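Local structure of LbaCas13a H328A (C2c2) (Lachnospiraceae bacterium NK4A179, 5WLH) at residues Phe403-Ile415 against Tyr431-Tyr443. The protein binds a pre-crRNA guide and, as a CRISPR-Cas13a nuclease, targets and cleaves RNA. Residues are numbered along the deposited sequence; the frame is centred on the assembly and turned at random.
With nucleotides of chain B.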
ATOM      1  N   PHE A 403      13.312  17.468 -25.439  1.00 23.07           N
ATOM      2  CA  PHE A 403      12.839  16.891 -24.183  1.00 22.40           C
ATOM      3  C   PHE A 403      11.788  15.829 -24.456  1.00 20.12           C
ATOM      4  O   PHE A 403      11.827  14.734 -23.890  1.00 22.95           O
ATOM      5  CB  PHE A 403      12.266  17.971 -23.263  1.00 21.83           C
ATOM      6  CG  PHE A 403      11.818  17.431 -21.934  1.00 22.95           C
ATOM      7  CD1 PHE A 403      12.741  17.221 -20.923  1.00 22.83           C
ATOM      8  CD2 PHE A 403      10.488  17.078 -21.719  1.00 25.02           C
ATOM      9  CE1 PHE A 403      12.342  16.685 -19.705  1.00 24.04           C
ATOM     10  CE2 PHE A 403      10.079  16.546 -20.499  1.00 23.97           C
ATOM     11  CZ  PHE A 403      11.007  16.361 -19.490  1.00 21.21           C
ATOM     12  N   PHE A 404      10.836  16.144 -25.323  1.00 19.98           N
ATOM     13  CA  PHE A 404       9.767  15.210 -25.614  1.00 19.47           C
ATOM     14  C   PHE A 404      10.290  13.997 -26.379  1.00 22.11           C
ATOM     15  O   PHE A 404       9.896  12.865 -26.093  1.00 22.50           O
ATOM     16  CB  PHE A 404       8.659  15.930 -26.389  1.00 18.20           C
ATOM     17  CG  PHE A 404       7.703  16.687 -25.503  1.00 21.58           C
ATOM     18  CD1 PHE A 404       7.123  16.068 -24.397  1.00 23.26           C
ATOM     19  CD2 PHE A 404       7.415  18.024 -25.748  1.00 22.78           C
ATOM     20  CE1 PHE A 404       6.254  16.775 -23.564  1.00 23.16           C
ATOM     21  CE2 PHE A 404       6.529  18.726 -24.930  1.00 24.32           C
ATOM     22  CZ  PHE A 404       5.959  18.104 -23.832  1.00 24.89           C
ATOM     23  N   ILE A 405      11.186  14.204 -27.346  1.00 23.58           N
ATOM     24  CA  ILE A 405      11.729  13.053 -28.069  1.00 23.51           C
ATOM     25  C   ILE A 405      12.474  12.123 -27.113  1.00 21.68           C
ATOM     26  O   ILE A 405      12.383  10.892 -27.223  1.00 24.51           O
ATOM     27  CB  ILE A 405      12.623  13.520 -29.228  1.00 23.13           C
ATOM     28  CG1 ILE A 405      11.748  14.133 -30.324  1.00 25.74           C
ATOM     29  CG2 ILE A 405      13.422  12.337 -29.815  1.00 24.13           C
ATOM     30  CD1 ILE A 405      12.496  14.978 -31.292  1.00 26.74           C
ATOM     31  N   HIS A 406      13.184  12.694 -26.140  1.00 21.00           N
ATOM     32  CA  HIS A 406      13.839  11.874 -25.121  1.00 23.22           C
ATOM     33  C   HIS A 406      12.825  11.141 -24.249  1.00 26.25           C
ATOM     34  O   HIS A 406      13.053   9.981 -23.881  1.00 23.40           O
ATOM     35  CB  HIS A 406      14.758  12.731 -24.260  1.00 23.48           C
ATOM     36  CG  HIS A 406      16.108  12.951 -24.868  1.00 27.34           C
ATOM     37  ND1 HIS A 406      16.682  14.200 -24.977  1.00 30.80           N
ATOM     38  CD2 HIS A 406      16.993  12.081 -25.412  1.00 30.67           C
ATOM     39  CE1 HIS A 406      17.865  14.088 -25.559  1.00 36.90           C
ATOM     40  NE2 HIS A 406      18.080  12.811 -25.827  1.00 32.98           N
ATOM     41  N   ARG A 407      11.721  11.812 -23.870  1.00 22.88           N
ATOM     42  CA  ARG A 407      10.641  11.120 -23.164  1.00 20.86           C
ATOM     43  C   ARG A 407      10.088   9.972 -23.996  1.00 22.38           C
ATOM     44  O   ARG A 407       9.816   8.888 -23.467  1.00 22.05           O
ATOM     45  CB  ARG A 407       9.489  12.081 -22.820  1.00 23.31           C
ATOM     46  CG  ARG A 407       9.796  13.159 -21.799  1.00 23.18           C
ATOM     47  CD  ARG A 407      10.282  12.582 -20.473  1.00 26.50           C
ATOM     48  NE  ARG A 407       9.346  11.621 -19.892  1.00 23.75           N
ATOM     49  CZ  ARG A 407       9.661  10.848 -18.862  1.00 24.20           C
ATOM     50  NH1 ARG A 407      10.874  10.954 -18.319  1.00 23.52           N
ATOM     51  NH2 ARG A 407       8.774   9.995 -18.370  1.00 25.51           N
ATOM     52  N   ILE A 408       9.861  10.212 -25.292  1.00 19.61           N
ATOM     53  CA  ILE A 408       9.298   9.176 -26.154  1.00 19.58           C
ATOM     54  C   ILE A 408      10.229   7.975 -26.200  1.00 21.28           C
ATOM     55  O   ILE A 408       9.800   6.824 -26.059  1.00 21.25           O
ATOM     56  CB  ILE A 408       9.048   9.724 -27.572  1.00 21.59           C
ATOM     57  CG1 ILE A 408       7.960  10.793 -27.555  1.00 22.98           C
ATOM     58  CG2 ILE A 408       8.589   8.589 -28.477  1.00 21.97           C
ATOM     59  CD1 ILE A 408       7.838  11.568 -28.886  1.00 24.94           C
ATOM     60  N   GLU A 409      11.516   8.234 -26.445  1.00 22.36           N
ATOM     61  CA  GLU A 409      12.485   7.149 -26.517  1.00 24.02           C
ATOM     62  C   GLU A 409      12.508   6.364 -25.223  1.00 26.79           C
ATOM     63  O   GLU A 409      12.557   5.125 -25.229  1.00 23.05           O
ATOM     64  CB  GLU A 409      13.873   7.709 -26.809  1.00 24.79           C
ATOM     65  CG  GLU A 409      14.957   6.642 -26.812  1.00 23.90           C
ATOM     66  CD  GLU A 409      16.341   7.210 -27.028  1.00 25.65           C
ATOM     67  OE1 GLU A 409      16.743   8.124 -26.274  1.00 27.88           O
ATOM     68  OE2 GLU A 409      17.023   6.726 -27.959  1.00 29.22           O
ATOM     69  N   TYR A 410      12.496   7.088 -24.104  1.00 22.00           N
ATOM     70  CA  TYR A 410      12.463   6.477 -22.786  1.00 24.07           C
ATOM     71  C   TYR A 410      11.205   5.644 -22.606  1.00 22.09           C
ATOM     72  O   TYR A 410      11.242   4.558 -22.004  1.00 23.50           O
ATOM     73  CB  TYR A 410      12.545   7.592 -21.747  1.00 19.63           C
ATOM     74  CG  TYR A 410      12.335   7.186 -20.323  1.00 21.75           C
ATOM     75  CD1 TYR A 410      13.330   6.524 -19.621  1.00 24.73           C
ATOM     76  CD2 TYR A 410      11.151   7.505 -19.655  1.00 19.96           C
ATOM     77  CE1 TYR A 410      13.144   6.175 -18.295  1.00 25.43           C
ATOM     78  CE2 TYR A 410      10.964   7.156 -18.331  1.00 20.44           C
ATOM     79  CZ  TYR A 410      11.963   6.495 -17.657  1.00 24.80           C
ATOM     80  OH  TYR A 410      11.805   6.132 -16.332  1.00 24.42           O
ATOM     81  N   GLY A 411      10.085   6.134 -23.141  1.00 19.96           N
ATOM     82  CA  GLY A 411       8.827   5.442 -22.967  1.00 19.13           C
ATOM     83  C   GLY A 411       8.795   4.141 -23.731  1.00 21.77           C
ATOM     84  O   GLY A 411       8.238   3.151 -23.260  1.00 20.17           O
ATOM     85  N   VAL A 412       9.403   4.123 -24.921  1.00 20.94           N
ATOM     86  CA  VAL A 412       9.506   2.868 -25.648  1.00 19.32           C
ATOM     87  C   VAL A 412      10.353   1.886 -24.860  1.00 19.89           C
ATOM     88  O   VAL A 412      10.012   0.702 -24.759  1.00 20.25           O
ATOM     89  CB  VAL A 412      10.074   3.094 -27.062  1.00 20.28           C
ATOM     90  CG1 VAL A 412      10.345   1.738 -27.745  1.00 23.33           C
ATOM     91  CG2 VAL A 412       9.099   3.893 -27.883  1.00 25.62           C
ATOM     92  N   GLU A 413      11.458   2.364 -24.276  1.00 20.41           N
ATOM     93  CA  GLU A 413      12.324   1.479 -23.504  1.00 23.25           C
ATOM     94  C   GLU A 413      11.603   0.927 -22.282  1.00 24.81           C
ATOM     95  O   GLU A 413      11.784  -0.239 -21.934  1.00 21.37           O
ATOM     96  CB  GLU A 413      13.612   2.186 -23.080  1.00 26.17           C
ATOM     97  CG  GLU A 413      14.547   1.262 -22.287  1.00 32.58           C
ATOM     98  CD  GLU A 413      15.990   1.757 -22.230  1.00 44.31           C
ATOM     99  OE1 GLU A 413      16.771   1.228 -21.413  1.00 49.08           O
ATOM    100  OE2 GLU A 413      16.347   2.660 -23.009  1.00 51.05           O
ATOM    101  N   LYS A 414      10.773   1.753 -21.625  1.00 23.94           N
ATOM    102  CA  LYS A 414       9.987   1.263 -20.497  1.00 22.77           C
ATOM    103  C   LYS A 414       9.128   0.071 -20.882  1.00 25.95           C
ATOM    104  O   LYS A 414       8.919  -0.826 -20.060  1.00 25.21           O
ATOM    105  CB  LYS A 414       9.077   2.362 -19.942  1.00 23.81           C
ATOM    106  CG  LYS A 414       9.765   3.366 -19.026  1.00 24.80           C
ATOM    107  CD  LYS A 414       8.722   4.222 -18.298  1.00 19.60           C
ATOM    108  CE  LYS A 414       8.092   5.246 -19.269  1.00 21.58           C
ATOM    109  NZ  LYS A 414       7.097   6.100 -18.567  1.00 22.11           N
ATOM    110  N   ILE A 415       8.629   0.045 -22.114  1.00 20.97           N
ATOM    111  CA  ILE A 415       7.767  -1.051 -22.548  1.00 23.68           C
ATOM    112  C   ILE A 415       8.576  -2.318 -22.818  1.00 28.65           C
ATOM    113  O   ILE A 415       8.207  -3.407 -22.359  1.00 27.11           O
ATOM    114  CB  ILE A 415       6.954  -0.626 -23.779  1.00 25.55           C
ATOM    115  CG1 ILE A 415       5.881   0.396 -23.381  1.00 30.24           C
ATOM    116  CG2 ILE A 415       6.325  -1.850 -24.446  1.00 23.92           C
ATOM    117  CD1 ILE A 415       5.345   1.186 -24.557  1.00 34.64           C
ATOM    118  N   TYR A 431       0.134   0.414 -31.064  1.00 25.76           N
ATOM    119  CA  TYR A 431       0.163   0.154 -29.628  1.00 27.49           C
ATOM    120  C   TYR A 431       1.190   1.053 -28.958  1.00 22.36           C
ATOM    121  O   TYR A 431       0.917   1.676 -27.924  1.00 25.06           O
ATOM    122  CB  TYR A 431       0.494  -1.313 -29.354  1.00 26.07           C
ATOM    123  CG  TYR A 431       0.812  -1.574 -27.899  1.00 22.11           C
ATOM    124  CD1 TYR A 431      -0.199  -1.835 -26.990  1.00 23.81           C
ATOM    125  CD2 TYR A 431       2.127  -1.543 -27.435  1.00 23.87           C
ATOM    126  CE1 TYR A 431       0.088  -2.075 -25.641  1.00 24.76           C
ATOM    127  CE2 TYR A 431       2.422  -1.771 -26.101  1.00 25.75           C
ATOM    128  CZ  TYR A 431       1.398  -2.040 -25.217  1.00 25.42           C
ATOM    129  OH  TYR A 431       1.702  -2.281 -23.907  1.00 26.00           O
ATOM    130  N   LEU A 432       2.390   1.116 -29.534  1.00 20.90           N
ATOM    131  CA  LEU A 432       3.474   1.883 -28.938  1.00 23.77           C
ATOM    132  C   LEU A 432       3.210   3.379 -29.010  1.00 24.73           C
ATOM    133  O   LEU A 432       3.458   4.108 -28.040  1.00 22.68           O
ATOM    134  CB  LEU A 432       4.784   1.552 -29.637  1.00 25.86           C
ATOM    135  CG  LEU A 432       5.186   0.093 -29.491  1.00 28.80           C
ATOM    136  CD1 LEU A 432       6.390  -0.171 -30.347  1.00 30.37           C
ATOM    137  CD2 LEU A 432       5.478  -0.229 -28.023  1.00 26.60           C
ATOM    138  N   SER A 433       2.755   3.871 -30.164  1.00 23.36           N
ATOM    139  CA  SER A 433       2.538   5.306 -30.271  1.00 20.68           C
ATOM    140  C   SER A 433       1.513   5.770 -29.248  1.00 23.54           C
ATOM    141  O   SER A 433       1.683   6.828 -28.634  1.00 24.73           O
ATOM    142  CB  SER A 433       2.117   5.697 -31.695  1.00 20.78           C
ATOM    143  OG  SER A 433       0.871   5.162 -32.057  1.00 26.13           O
ATOM    144  N   GLU A 434       0.460   4.977 -29.022  1.00 22.14           N
ATOM    145  CA  GLU A 434      -0.568   5.415 -28.089  1.00 22.98           C
ATOM    146  C   GLU A 434      -0.149   5.192 -26.640  1.00 22.16           C
ATOM    147  O   GLU A 434      -0.500   5.999 -25.776  1.00 23.05           O
ATOM    148  CB  GLU A 434      -1.886   4.730 -28.424  1.00 24.92           C
ATOM    149  CG  GLU A 434      -2.353   5.091 -29.852  1.00 28.44           C
ATOM    150  CD  GLU A 434      -1.966   6.514 -30.237  1.00 31.79           C
ATOM    151  OE1 GLU A 434      -1.243   6.689 -31.246  1.00 28.34           O
ATOM    152  OE2 GLU A 434      -2.371   7.464 -29.519  1.00 29.88           O
ATOM    153  N   LYS A 435       0.635   4.147 -26.354  1.00 21.14           N
ATOM    154  CA  LYS A 435       1.211   4.053 -25.015  1.00 20.57           C
ATOM    155  C   LYS A 435       2.095   5.256 -24.724  1.00 22.88           C
ATOM    156  O   LYS A 435       2.039   5.824 -23.629  1.00 22.81           O
ATOM    157  CB  LYS A 435       2.029   2.779 -24.864  1.00 20.34           C
ATOM    158  CG  LYS A 435       1.208   1.551 -24.569  1.00 25.58           C
ATOM    159  CD  LYS A 435       0.503   1.692 -23.227  1.00 25.95           C
ATOM    160  CE  LYS A 435      -0.316   0.443 -22.952  1.00 24.96           C
ATOM    161  NZ  LYS A 435      -1.238   0.618 -21.801  1.00 27.97           N
ATOM    162  N   ILE A 436       2.927   5.653 -25.693  1.00 20.15           N
ATOM    163  CA  ILE A 436       3.831   6.787 -25.492  1.00 21.18           C
ATOM    164  C   ILE A 436       3.044   8.093 -25.379  1.00 20.28           C
ATOM    165  O   ILE A 436       3.375   8.959 -24.560  1.00 21.14           O
ATOM    166  CB  ILE A 436       4.886   6.847 -26.619  1.00 19.87           C
ATOM    167  CG1 ILE A 436       6.143   6.068 -26.209  1.00 21.45           C
ATOM    168  CG2 ILE A 436       5.281   8.277 -26.946  1.00 22.05           C
ATOM    169  CD1 ILE A 436       5.866   4.613 -25.860  1.00 20.80           C
ATOM    170  N   TRP A 437       2.015   8.264 -26.208  1.00 19.74           N
ATOM    171  CA  TRP A 437       1.148   9.436 -26.100  1.00 20.82           C
ATOM    172  C   TRP A 437       0.592   9.573 -24.688  1.00 21.31           C
ATOM    173  O   TRP A 437       0.685  10.639 -24.065  1.00 19.18           O
ATOM    174  CB  TRP A 437       0.013   9.322 -27.122  1.00 22.01           C
ATOM    175  CG  TRP A 437      -1.107  10.353 -27.048  1.00 23.69           C
ATOM    176  CD1 TRP A 437      -2.421  10.100 -26.824  1.00 24.87           C
ATOM    177  CD2 TRP A 437      -1.007  11.775 -27.256  1.00 24.16           C
ATOM    178  NE1 TRP A 437      -3.149  11.267 -26.859  1.00 25.77           N
ATOM    179  CE2 TRP A 437      -2.307  12.308 -27.137  1.00 25.04           C
ATOM    180  CE3 TRP A 437       0.047  12.643 -27.544  1.00 22.89           C
ATOM    181  CZ2 TRP A 437      -2.579  13.683 -27.274  1.00 26.59           C
ATOM    182  CZ3 TRP A 437      -0.227  14.016 -27.676  1.00 22.21           C
ATOM    183  CH2 TRP A 437      -1.526  14.512 -27.541  1.00 21.35           C
ATOM    184  N   LYS A 438       0.016   8.493 -24.163  1.00 18.06           N
ATOM    185  CA  LYS A 438      -0.514   8.563 -22.808  1.00 20.22           C
ATOM    186  C   LYS A 438       0.604   8.726 -21.785  1.00 20.76           C
ATOM    187  O   LYS A 438       0.371   9.288 -20.708  1.00 20.41           O
ATOM    188  CB  LYS A 438      -1.338   7.329 -22.493  1.00 19.74           C
ATOM    189  CG  LYS A 438      -2.625   7.230 -23.319  1.00 24.94           C
ATOM    190  CD  LYS A 438      -3.415   6.001 -22.930  1.00 30.51           C
ATOM    191  CE  LYS A 438      -4.680   5.857 -23.776  1.00 35.19           C
ATOM    192  NZ  LYS A 438      -4.356   5.150 -25.049  1.00 40.94           N
ATOM    193  N   ASP A 439       1.801   8.214 -22.098  1.00 21.88           N
ATOM    194  CA  ASP A 439       2.980   8.373 -21.247  1.00 20.74           C
ATOM    195  C   ASP A 439       3.405   9.835 -21.164  1.00 21.93           C
ATOM    196  O   ASP A 439       3.786  10.329 -20.089  1.00 18.83           O
ATOM    197  CB  ASP A 439       4.100   7.492 -21.821  1.00 19.44           C
ATOM    198  CG  ASP A 439       5.270   7.282 -20.889  1.00 26.75           C
ATOM    199  OD1 ASP A 439       5.279   7.770 -19.722  1.00 24.87           O
ATOM    200  OD2 ASP A 439       6.213   6.583 -21.357  1.00 26.02           O
ATOM    201  N   LEU A 440       3.333  10.555 -22.290  1.00 17.40           N
ATOM    202  CA  LEU A 440       3.647  11.978 -22.276  1.00 21.24           C
ATOM    203  C   LEU A 440       2.626  12.748 -21.459  1.00 20.26           C
ATOM    204  O   LEU A 440       2.978  13.656 -20.697  1.00 20.80           O
ATOM    205  CB  LEU A 440       3.680  12.521 -23.706  1.00 22.11           C
ATOM    206  CG  LEU A 440       4.793  11.959 -24.584  1.00 24.16           C
ATOM    207  CD1 LEU A 440       4.871  12.744 -25.892  1.00 23.93           C
ATOM    208  CD2 LEU A 440       6.130  11.981 -23.872  1.00 24.94           C
ATOM    209  N   ILE A 441       1.351  12.426 -21.641  1.00 19.22           N
ATOM    210  CA  ILE A 441       0.313  13.088 -20.866  1.00 19.33           C
ATOM    211  C   ILE A 441       0.470  12.742 -19.389  1.00 19.59           C
ATOM    212  O   ILE A 441       0.315  13.599 -18.513  1.00 19.75           O
ATOM    213  CB  ILE A 441      -1.063  12.700 -21.422  1.00 18.91           C
ATOM    214  CG1 ILE A 441      -1.223  13.295 -22.833  1.00 17.87           C
ATOM    215  CG2 ILE A 441      -2.174  13.195 -20.529  1.00 22.82           C
ATOM    216  CD1 ILE A 441      -2.433  12.734 -23.555  1.00 22.88           C
ATOM    217  N   ASN A 442       0.843  11.494 -19.101  1.00 18.67           N
ATOM    218  CA  ASN A 442       1.128  11.096 -17.725  1.00 20.68           C
ATOM    219  C   ASN A 442       2.187  11.992 -17.108  1.00 19.73           C
ATOM    220  O   ASN A 442       2.060  12.447 -15.964  1.00 17.82           O
ATOM    221  CB  ASN A 442       1.604   9.651 -17.691  1.00 15.88           C
ATOM    222  CG  ASN A 442       1.902   9.180 -16.280  1.00 14.44           C
ATOM    223  OD1 ASN A 442       0.988   8.836 -15.556  1.00 21.69           O
ATOM    224  ND2 ASN A 442       3.184   9.164 -15.897  1.00 17.11           N
ATOM    225  N   TYR A 443       3.261  12.241 -17.860  1.00 16.88           N
ATOM    226  CA  TYR A 443       4.364  13.017 -17.325  1.00 16.45           C
ATOM    227  C   TYR A 443       3.912  14.427 -16.976  1.00 18.61           C
ATOM    228  O   TYR A 443       4.246  14.943 -15.907  1.00 20.85           O
ATOM    229  CB  TYR A 443       5.511  13.035 -18.336  1.00 19.94           C
ATOM    230  CG  TYR A 443       6.802  13.554 -17.764  1.00 18.31           C
ATOM    231  CD1 TYR A 443       7.598  12.757 -16.952  1.00 19.67           C
ATOM    232  CD2 TYR A 443       7.216  14.856 -18.022  1.00 20.49           C
ATOM    233  CE1 TYR A 443       8.778  13.245 -16.411  1.00 24.38           C
ATOM    234  CE2 TYR A 443       8.396  15.342 -17.489  1.00 21.47           C
ATOM    235  CZ  TYR A 443       9.172  14.538 -16.695  1.00 21.36           C
ATOM    236  OH  TYR A 443      10.352  15.042 -16.185  1.00 22.87           O
TER
ATOM    237  P     C B  10       8.254   7.208 -15.325  1.00 19.88           P
ATOM    238  OP1   C B  10       7.714   7.922 -16.525  1.00 20.25           O
ATOM    239  OP2   C B  10       9.359   6.202 -15.384  1.00 20.06           O
ATOM    240  O5'   C B  10       8.845   8.285 -14.312  1.00 16.99           O
ATOM    241  C5'   C B  10       8.066   9.363 -13.819  1.00 20.97           C
ATOM    242  C4'   C B  10       8.670   9.912 -12.551  1.00 21.13           C
ATOM    243  O4'   C B  10       8.755   8.850 -11.568  1.00 20.62           O
ATOM    244  C3'   C B  10      10.104  10.420 -12.657  1.00 19.29           C
ATOM    245  O3'   C B  10      10.156  11.746 -13.146  1.00 20.09           O
ATOM    246  C2'   C B  10      10.606  10.277 -11.222  1.00 18.92           C
ATOM    247  O2'   C B  10      10.052  11.301 -10.401  1.00 19.74           O
ATOM    248  C1'   C B  10       9.936   8.974 -10.816  1.00 18.84           C
ATOM    249  N1    C B  10      10.788   7.793 -11.073  1.00 18.61           N
ATOM    250  C2    C B  10      11.792   7.525 -10.140  1.00 20.27           C
ATOM    251  O2    C B  10      11.936   8.290  -9.157  1.00 21.30           O
ATOM    252  N3    C B  10      12.571   6.442 -10.326  1.00 20.87           N
ATOM    253  C4    C B  10      12.379   5.663 -11.395  1.00 19.91           C
ATOM    254  N4    C B  10      13.172   4.598 -11.541  1.00 16.80           N
ATOM    255  C5    C B  10      11.359   5.916 -12.369  1.00 21.54           C
ATOM    256  C6    C B  10      10.592   6.991 -12.178  1.00 19.78           C
ATOM    257  P     A B  16      26.500  10.822 -27.302  1.00 37.97           P
ATOM    258  OP1   A B  16      27.974  10.971 -27.376  1.00 43.10           O
ATOM    259  OP2   A B  16      25.647  12.008 -27.004  1.00 33.51           O
ATOM    260  O5'   A B  16      25.999  10.237 -28.687  1.00 34.32           O
ATOM    261  C5'   A B  16      26.662   9.144 -29.320  1.00 33.68           C
ATOM    262  C4'   A B  16      25.901   8.685 -30.543  1.00 37.61           C
ATOM    263  O4'   A B  16      24.569   8.292 -30.131  1.00 33.78           O
ATOM    264  C3'   A B  16      25.702   9.744 -31.622  1.00 34.39           C
ATOM    265  O3'   A B  16      25.522   9.099 -32.877  1.00 42.74           O
ATOM    266  C2'   A B  16      24.379  10.377 -31.228  1.00 32.36           C
ATOM    267  O2'   A B  16      23.686  10.958 -32.311  1.00 33.88           O
ATOM    268  C1'   A B  16      23.609   9.181 -30.678  1.00 35.46           C
ATOM    269  N9    A B  16      22.699   9.514 -29.582  1.00 34.39           N
ATOM    270  C8    A B  16      22.791  10.499 -28.627  1.00 35.09           C
ATOM    271  N7    A B  16      21.807  10.460 -27.757  1.00 30.33           N
ATOM    272  C5    A B  16      21.043   9.376 -28.169  1.00 28.76           C
ATOM    273  C6    A B  16      19.868   8.802 -27.673  1.00 30.55           C
ATOM    274  N6    A B  16      19.217   9.265 -26.594  1.00 27.55           N
ATOM    275  N1    A B  16      19.390   7.722 -28.330  1.00 27.57           N
ATOM    276  C2    A B  16      20.032   7.251 -29.411  1.00 35.37           C
ATOM    277  N3    A B  16      21.156   7.701 -29.972  1.00 32.95           N
ATOM    278  C4    A B  16      21.597   8.776 -29.290  1.00 31.89           C
ATOM    279  P     G B  19      26.925   2.903 -26.192  1.00 39.19           P
ATOM    280  OP1   G B  19      28.369   2.871 -25.919  1.00 40.50           O
ATOM    281  OP2   G B  19      26.163   1.674 -26.487  1.00 35.60           O
ATOM    282  O5'   G B  19      26.297   3.540 -24.871  1.00 34.75           O
ATOM    283  C5'   G B  19      26.821   4.727 -24.307  1.00 29.07           C
ATOM    284  C4'   G B  19      25.867   5.253 -23.269  1.00 27.44           C
ATOM    285  O4'   G B  19      24.573   5.428 -23.892  1.00 27.62           O
ATOM    286  C3'   G B  19      25.603   4.317 -22.102  1.00 24.83           C
ATOM    287  O3'   G B  19      26.551   4.502 -21.069  1.00 27.77           O
ATOM    288  C2'   G B  19      24.198   4.710 -21.666  1.00 24.99           C
ATOM    289  O2'   G B  19      24.274   5.896 -20.899  1.00 27.12           O
ATOM    290  C1'   G B  19      23.552   5.054 -23.002  1.00 26.46           C
ATOM    291  N9    G B  19      22.814   3.932 -23.606  1.00 29.23           N
ATOM    292  C8    G B  19      23.159   3.181 -24.709  1.00 27.62           C
ATOM    293  N7    G B  19      22.257   2.298 -25.023  1.00 28.78           N
ATOM    294  C5    G B  19      21.257   2.482 -24.071  1.00 30.54           C
ATOM    295  C6    G B  19      20.014   1.819 -23.881  1.00 29.00           C
ATOM    296  O6    G B  19      19.543   0.893 -24.549  1.00 29.27           O
ATOM    297  N1    G B  19      19.308   2.341 -22.786  1.00 28.71           N
ATOM    298  C2    G B  19      19.747   3.368 -21.984  1.00 30.53           C
ATOM    299  N2    G B  19      18.949   3.759 -20.971  1.00 33.93           N
ATOM    300  N3    G B  19      20.898   3.987 -22.157  1.00 25.55           N
ATOM    301  C4    G B  19      21.589   3.497 -23.202  1.00 28.45           C
TER
HETATM  302  O   HOH W   1       5.565   9.429 -17.519  1.00 21.87           O
HETATM  303  O   HOH W   2       6.648  10.619 -20.528  1.00 22.97           O
HETATM  304  O   HOH W   3       8.211   8.485 -21.246  1.00 28.59           O
HETATM  305  O   HOH W   4       5.717   4.064 -22.255  1.00 23.12           O
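Arg407 reaches from helix 403-415 to Tyr443 of helix 431-443. Its CB touches Leu440 CD2 at 3.5 Å. The chain bends at chi2 and again at chi3, which folds it over the tyrosine ring. CD stands almost on the ring normal, 4.2 Å from the Tyr443 centroid, a CH-pi contact. NE gives a hydrogen bond to a water that also bonds weakly to Asp439 O. CZ and NH1 lie over Tyr443 CD1 and CE1, and the guanidinium stacks on the ring with the planes 26° apart. Tyr410 CD2 covers its other face. At the guanidinium edge, Arg407 NH2 makes a weak bond to C10 OP1 of chain B at 3.0 Å. Lys414 NZ binds the same OP1 and forms a salt bridge to Asp439 OD1 at 2.7 Å. Asp439 thus holds the lysine amine, while Arg407 is near but not salt-bridged to it. Tyr443 OH hydrogen-bonds another RNA phosphate. Were Tyr443 cut back to an alanine, Arg407 would probably lose the surface under one face and be freer to turn, and that phosphate would lose its hydroxyl partner.

Farther along, Ile436 is a knob among Ile408, Gly411, Val412 and Ile415. Gly411 lets the backbones close to 5.8 Å between its CA and Ile436 CA. The helix axes cross at 120°. Helices 292-311 and 357-388 pack on helix 403-415, and helix 327-335 touches helix 431-443.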